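Local coordinates for fluvirucin B1 DH domain from module 1 (Actinomadura vulgaris, PDB 6OBV), which probably dehydrates the beta-hydroxyacyl intermediate made by the first module of the fluvirucin B1 polyketide synthase, leaving an unsaturated chain, at residues P96-E104 with P249-L257. Residues are numbered along the deposited sequence; the frame is centred on the assembly and turned at random.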
ATOM      1  N   PRO A  96       3.985 -17.946  -8.595  1.00 32.03           N
ATOM      2  CA  PRO A  96       2.561 -18.231  -8.839  1.00 38.58           C
ATOM      3  C   PRO A  96       1.991 -19.396  -8.048  1.00 38.52           C
ATOM      4  O   PRO A  96       0.763 -19.453  -7.904  1.00 30.86           O
ATOM      5  CB  PRO A  96       2.517 -18.520 -10.350  1.00 27.24           C
ATOM      6  CG  PRO A  96       3.895 -19.051 -10.657  1.00 37.44           C
ATOM      7  CD  PRO A  96       4.833 -18.279  -9.756  1.00 32.39           C
ATOM      8  N   VAL A  97       2.832 -20.298  -7.525  1.00 36.55           N
ATOM      9  CA  VAL A  97       2.387 -21.562  -6.944  1.00 31.86           C
ATOM     10  C   VAL A  97       2.103 -21.390  -5.457  1.00 34.32           C
ATOM     11  O   VAL A  97       2.972 -20.955  -4.691  1.00 29.49           O
ATOM     12  CB  VAL A  97       3.431 -22.662  -7.183  1.00 38.30           C
ATOM     13  CG1 VAL A  97       3.029 -23.966  -6.469  1.00 31.34           C
ATOM     14  CG2 VAL A  97       3.596 -22.889  -8.691  1.00 42.00           C
ATOM     15  N   LEU A  98       0.892 -21.760  -5.043  1.00 22.46           N
ATOM     16  CA  LEU A  98       0.486 -21.715  -3.637  1.00 21.31           C
ATOM     17  C   LEU A  98       0.907 -23.011  -2.960  1.00 29.38           C
ATOM     18  O   LEU A  98       0.172 -24.000  -2.945  1.00 22.98           O
ATOM     19  CB  LEU A  98      -1.015 -21.508  -3.529  1.00 26.55           C
ATOM     20  CG  LEU A  98      -1.524 -21.263  -2.116  1.00 28.82           C
ATOM     21  CD1 LEU A  98      -0.686 -20.185  -1.462  1.00 25.66           C
ATOM     22  CD2 LEU A  98      -2.996 -20.853  -2.192  1.00 29.69           C
ATOM     23  N   GLU A  99       2.119 -23.014  -2.399  1.00 28.19           N
ATOM     24  CA  GLU A  99       2.647 -24.231  -1.790  1.00 28.18           C
ATOM     25  C   GLU A  99       1.790 -24.675  -0.606  1.00 30.23           C
ATOM     26  O   GLU A  99       1.531 -25.864  -0.422  1.00 31.60           O
ATOM     27  CB  GLU A  99       4.094 -23.987  -1.365  1.00 31.01           C
ATOM     28  CG  GLU A  99       4.730 -25.046  -0.490  1.00 30.54           C
ATOM     29  CD  GLU A  99       6.168 -24.687  -0.142  1.00 39.28           C
ATOM     30  OE1 GLU A  99       7.041 -24.807  -1.025  1.00 46.20           O
ATOM     31  OE2 GLU A  99       6.430 -24.263   1.001  1.00 43.03           O
ATOM     32  N   GLU A 100       1.315 -23.731   0.186  1.00 30.96           N
ATOM     33  CA  GLU A 100       0.546 -24.042   1.380  1.00 33.61           C
ATOM     34  C   GLU A 100      -0.294 -22.816   1.722  1.00 23.53           C
ATOM     35  O   GLU A 100       0.173 -21.686   1.572  1.00 21.27           O
ATOM     36  CB  GLU A 100       1.485 -24.426   2.533  1.00 38.99           C
ATOM     37  CG  GLU A 100       0.823 -25.074   3.728  1.00 46.06           C
ATOM     38  CD  GLU A 100       0.252 -24.053   4.688  1.00 53.24           C
ATOM     39  OE1 GLU A 100      -0.776 -24.354   5.341  1.00 45.83           O
ATOM     40  OE2 GLU A 100       0.830 -22.944   4.774  1.00 56.13           O
ATOM     41  N   LEU A 101      -1.541 -23.032   2.143  1.00 26.55           N
ATOM     42  CA  LEU A 101      -2.333 -21.955   2.746  1.00 25.91           C
ATOM     43  C   LEU A 101      -3.249 -22.552   3.815  1.00 29.41           C
ATOM     44  O   LEU A 101      -3.953 -23.534   3.554  1.00 25.48           O
ATOM     45  CB  LEU A 101      -3.152 -21.210   1.690  1.00 21.41           C
ATOM     46  CG  LEU A 101      -3.908 -19.921   2.037  1.00 18.52           C
ATOM     47  CD1 LEU A 101      -2.986 -18.710   1.989  1.00 17.19           C
ATOM     48  CD2 LEU A 101      -5.043 -19.696   1.065  1.00 23.25           C
ATOM     49  N   THR A 102      -3.215 -21.988   5.023  1.00 26.11           N
ATOM     50  CA  THR A 102      -4.121 -22.381   6.099  1.00 22.88           C
ATOM     51  C   THR A 102      -5.114 -21.253   6.322  1.00 26.36           C
ATOM     52  O   THR A 102      -4.716 -20.082   6.381  1.00 25.10           O
ATOM     53  CB  THR A 102      -3.379 -22.692   7.404  1.00 26.87           C
ATOM     54  OG1 THR A 102      -2.341 -23.642   7.162  1.00 34.65           O
ATOM     55  CG2 THR A 102      -4.326 -23.283   8.435  1.00 26.31           C
ATOM     56  N   LEU A 103      -6.404 -21.601   6.410  1.00 21.90           N
ATOM     57  CA  LEU A 103      -7.412 -20.628   6.807  1.00 24.65           C
ATOM     58  C   LEU A 103      -7.424 -20.546   8.328  1.00 28.84           C
ATOM     59  O   LEU A 103      -7.536 -21.564   9.016  1.00 39.69           O
ATOM     60  CB  LEU A 103      -8.796 -21.008   6.273  1.00 31.29           C
ATOM     61  CG  LEU A 103      -9.043 -20.966   4.746  1.00 38.11           C
ATOM     62  CD1 LEU A 103      -8.300 -19.807   4.007  1.00 37.83           C
ATOM     63  CD2 LEU A 103      -8.795 -22.299   4.078  1.00 37.73           C
ATOM     64  N   GLU A 104      -7.270 -19.339   8.857  1.00 32.47           N
ATOM     65  CA  GLU A 104      -7.123 -19.159  10.297  1.00 35.88           C
ATOM     66  C   GLU A 104      -8.407 -18.691  10.964  1.00 40.19           C
ATOM     67  O   GLU A 104      -8.839 -19.277  11.961  1.00 54.83           O
ATOM     68  CB  GLU A 104      -5.998 -18.159  10.579  1.00 38.80           C
ATOM     69  CG  GLU A 104      -4.767 -18.422   9.749  1.00 45.52           C
ATOM     70  CD  GLU A 104      -3.560 -17.725  10.304  1.00 52.41           C
ATOM     71  OE1 GLU A 104      -3.743 -16.685  10.963  1.00 56.41           O
ATOM     72  OE2 GLU A 104      -2.432 -18.220  10.098  1.00 55.11           O
ATOM     73  N   PRO A 249     -13.329 -25.801   3.935  1.00 34.37           N
ATOM     74  CA  PRO A 249     -11.890 -25.886   3.641  1.00 34.93           C
ATOM     75  C   PRO A 249     -11.056 -25.245   4.738  1.00 34.93           C
ATOM     76  O   PRO A 249     -11.431 -24.228   5.325  1.00 35.18           O
ATOM     77  CB  PRO A 249     -11.750 -25.117   2.322  1.00 34.53           C
ATOM     78  CG  PRO A 249     -13.100 -25.204   1.681  1.00 34.17           C
ATOM     79  CD  PRO A 249     -14.108 -25.256   2.808  1.00 32.92           C
ATOM     80  N   PHE A 250      -9.907 -25.847   5.013  1.00 28.47           N
ATOM     81  CA  PHE A 250      -9.073 -25.354   6.093  1.00 32.45           C
ATOM     82  C   PHE A 250      -7.613 -25.219   5.661  1.00 32.76           C
ATOM     83  O   PHE A 250      -6.996 -24.173   5.893  1.00 32.19           O
ATOM     84  CB  PHE A 250      -9.212 -26.270   7.311  1.00 31.51           C
ATOM     85  CG  PHE A 250      -8.198 -26.009   8.386  1.00 36.03           C
ATOM     86  CD1 PHE A 250      -8.244 -24.842   9.131  1.00 43.95           C
ATOM     87  CD2 PHE A 250      -7.201 -26.939   8.658  1.00 37.43           C
ATOM     88  CE1 PHE A 250      -7.299 -24.601  10.131  1.00 46.60           C
ATOM     89  CE2 PHE A 250      -6.254 -26.707   9.641  1.00 42.68           C
ATOM     90  CZ  PHE A 250      -6.305 -25.534  10.384  1.00 45.89           C
ATOM     91  N   ALA A 251      -7.044 -26.249   5.027  1.00 28.36           N
ATOM     92  CA  ALA A 251      -5.635 -26.219   4.629  1.00 24.10           C
ATOM     93  C   ALA A 251      -5.479 -26.668   3.187  1.00 30.46           C
ATOM     94  O   ALA A 251      -6.061 -27.682   2.776  1.00 33.83           O
ATOM     95  CB  ALA A 251      -4.778 -27.103   5.538  1.00 25.04           C
ATOM     96  N   TRP A 252      -4.680 -25.921   2.426  1.00 25.88           N
ATOM     97  CA  TRP A 252      -4.420 -26.201   1.019  1.00 27.02           C
ATOM     98  C   TRP A 252      -2.935 -26.473   0.832  1.00 25.01           C
ATOM     99  O   TRP A 252      -2.102 -25.810   1.457  1.00 25.12           O
ATOM    100  CB  TRP A 252      -4.837 -25.020   0.144  1.00 29.20           C
ATOM    101  CG  TRP A 252      -6.260 -24.557   0.355  1.00 30.14           C
ATOM    102  CD1 TRP A 252      -6.754 -23.872   1.428  1.00 32.23           C
ATOM    103  CD2 TRP A 252      -7.357 -24.735  -0.547  1.00 29.48           C
ATOM    104  NE1 TRP A 252      -8.100 -23.624   1.255  1.00 31.77           N
ATOM    105  CE2 TRP A 252      -8.493 -24.143   0.049  1.00 29.70           C
ATOM    106  CE3 TRP A 252      -7.491 -25.341  -1.803  1.00 23.88           C
ATOM    107  CZ2 TRP A 252      -9.739 -24.131  -0.569  1.00 19.58           C
ATOM    108  CZ3 TRP A 252      -8.736 -25.337  -2.412  1.00 27.53           C
ATOM    109  CH2 TRP A 252      -9.841 -24.734  -1.796  1.00 25.03           C
ATOM    110  N   ASN A 253      -2.596 -27.449  -0.021  1.00 25.29           N
ATOM    111  CA  ASN A 253      -1.208 -27.652  -0.426  1.00 23.98           C
ATOM    112  C   ASN A 253      -1.125 -27.881  -1.920  1.00 27.41           C
ATOM    113  O   ASN A 253      -1.957 -28.585  -2.494  1.00 31.31           O
ATOM    114  CB  ASN A 253      -0.553 -28.825   0.302  1.00 27.52           C
ATOM    115  CG  ASN A 253      -0.582 -28.639   1.806  1.00 36.77           C
ATOM    116  OD1 ASN A 253      -1.657 -28.690   2.418  1.00 34.13           O
ATOM    117  ND2 ASN A 253       0.589 -28.388   2.410  1.00 36.71           N
ATOM    118  N   GLY A 254      -0.113 -27.281  -2.533  1.00 29.49           N
ATOM    119  CA  GLY A 254       0.206 -27.504  -3.929  1.00 28.06           C
ATOM    120  C   GLY A 254      -0.915 -27.045  -4.824  1.00 29.58           C
ATOM    121  O   GLY A 254      -1.465 -27.849  -5.576  1.00 37.30           O
ATOM    122  N   VAL A 255      -1.284 -25.769  -4.735  1.00 24.95           N
ATOM    123  CA  VAL A 255      -2.337 -25.193  -5.567  1.00 22.76           C
ATOM    124  C   VAL A 255      -1.661 -24.490  -6.732  1.00 26.77           C
ATOM    125  O   VAL A 255      -0.945 -23.500  -6.549  1.00 25.95           O
ATOM    126  CB  VAL A 255      -3.235 -24.236  -4.776  1.00 20.91           C
ATOM    127  CG1 VAL A 255      -4.325 -23.656  -5.688  1.00 24.25           C
ATOM    128  CG2 VAL A 255      -3.876 -24.966  -3.621  1.00 22.01           C
ATOM    129  N   GLU A 256      -1.859 -25.023  -7.931  1.00 32.28           N
ATOM    130  CA  GLU A 256      -1.384 -24.401  -9.154  1.00 35.24           C
ATOM    131  C   GLU A 256      -2.571 -24.024 -10.019  1.00 32.92           C
ATOM    132  O   GLU A 256      -3.412 -24.871 -10.346  1.00 24.63           O
ATOM    133  CB  GLU A 256      -0.473 -25.328  -9.950  1.00 42.43           C
ATOM    134  CG  GLU A 256       0.984 -25.174  -9.639  1.00 52.78           C
ATOM    135  CD  GLU A 256       1.819 -26.216 -10.326  1.00 57.25           C
ATOM    136  OE1 GLU A 256       1.863 -27.359  -9.822  1.00 62.02           O
ATOM    137  OE2 GLU A 256       2.421 -25.891 -11.370  1.00 60.42           O
ATOM    138  N   LEU A 257      -2.611 -22.768 -10.421  1.00 28.59           N
ATOM    139  CA  LEU A 257      -3.537 -22.322 -11.445  1.00 32.67           C
ATOM    140  C   LEU A 257      -2.817 -22.366 -12.792  1.00 37.27           C
ATOM    141  O   LEU A 257      -1.839 -21.643 -13.014  1.00 38.61           O
ATOM    142  CB  LEU A 257      -4.058 -20.937 -11.109  1.00 26.64           C
ATOM    143  CG  LEU A 257      -5.159 -20.480 -12.028  1.00 30.78           C
ATOM    144  CD1 LEU A 257      -6.398 -21.286 -11.729  1.00 30.59           C
ATOM    145  CD2 LEU A 257      -5.355 -19.029 -11.745  1.00 36.25           C
TER
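Strand 97-103 runs antiparallel to strand 249-253 and on to 255-257, with Leu98 and Val255 bonded in both directions, Leu101 and Trp252 likewise, and Leu103 N giving a nearly straight bond (174°) to Phe250 O. At the corner between 249-253 and 255-257, Gly254 and Val255 sit opposite Leu98 as a G1 beta bulge. Gly254 N, in a residue at positive phi, donates to Glu99 O at 3.0 Å from above the carbonyl plane. Dehydratase domains of polyketide synthases have a double-hotdog fold, and this pairing links its two halves: strand 144-152 flanks 97-103, strand 288-299 flanks 247-257. Helix 79-92 packs on Trp252 and Leu103, and here Leu103 CD2 meets the indole at its edge, 3.2 Å from Trp252 NE1, a buried nitrogen without a polar partner. On the opposite face, chi1 of -53° sets Thr102 OG1 beside the backbone N and leaves CG2 anti to it, over the Phe250 ring, 4.0 Å from the centroid, a CH-pi contact. That same rotamer leaves OG1 to donate to the syn lone pair of Glu100 OE1. Beside it, Glu100 CG lies 3.6 Å from Asn253 ND2. At the far end Val97 CG2 packs on CG of Glu256, and OE1 of that residue accepts from Ser156 N.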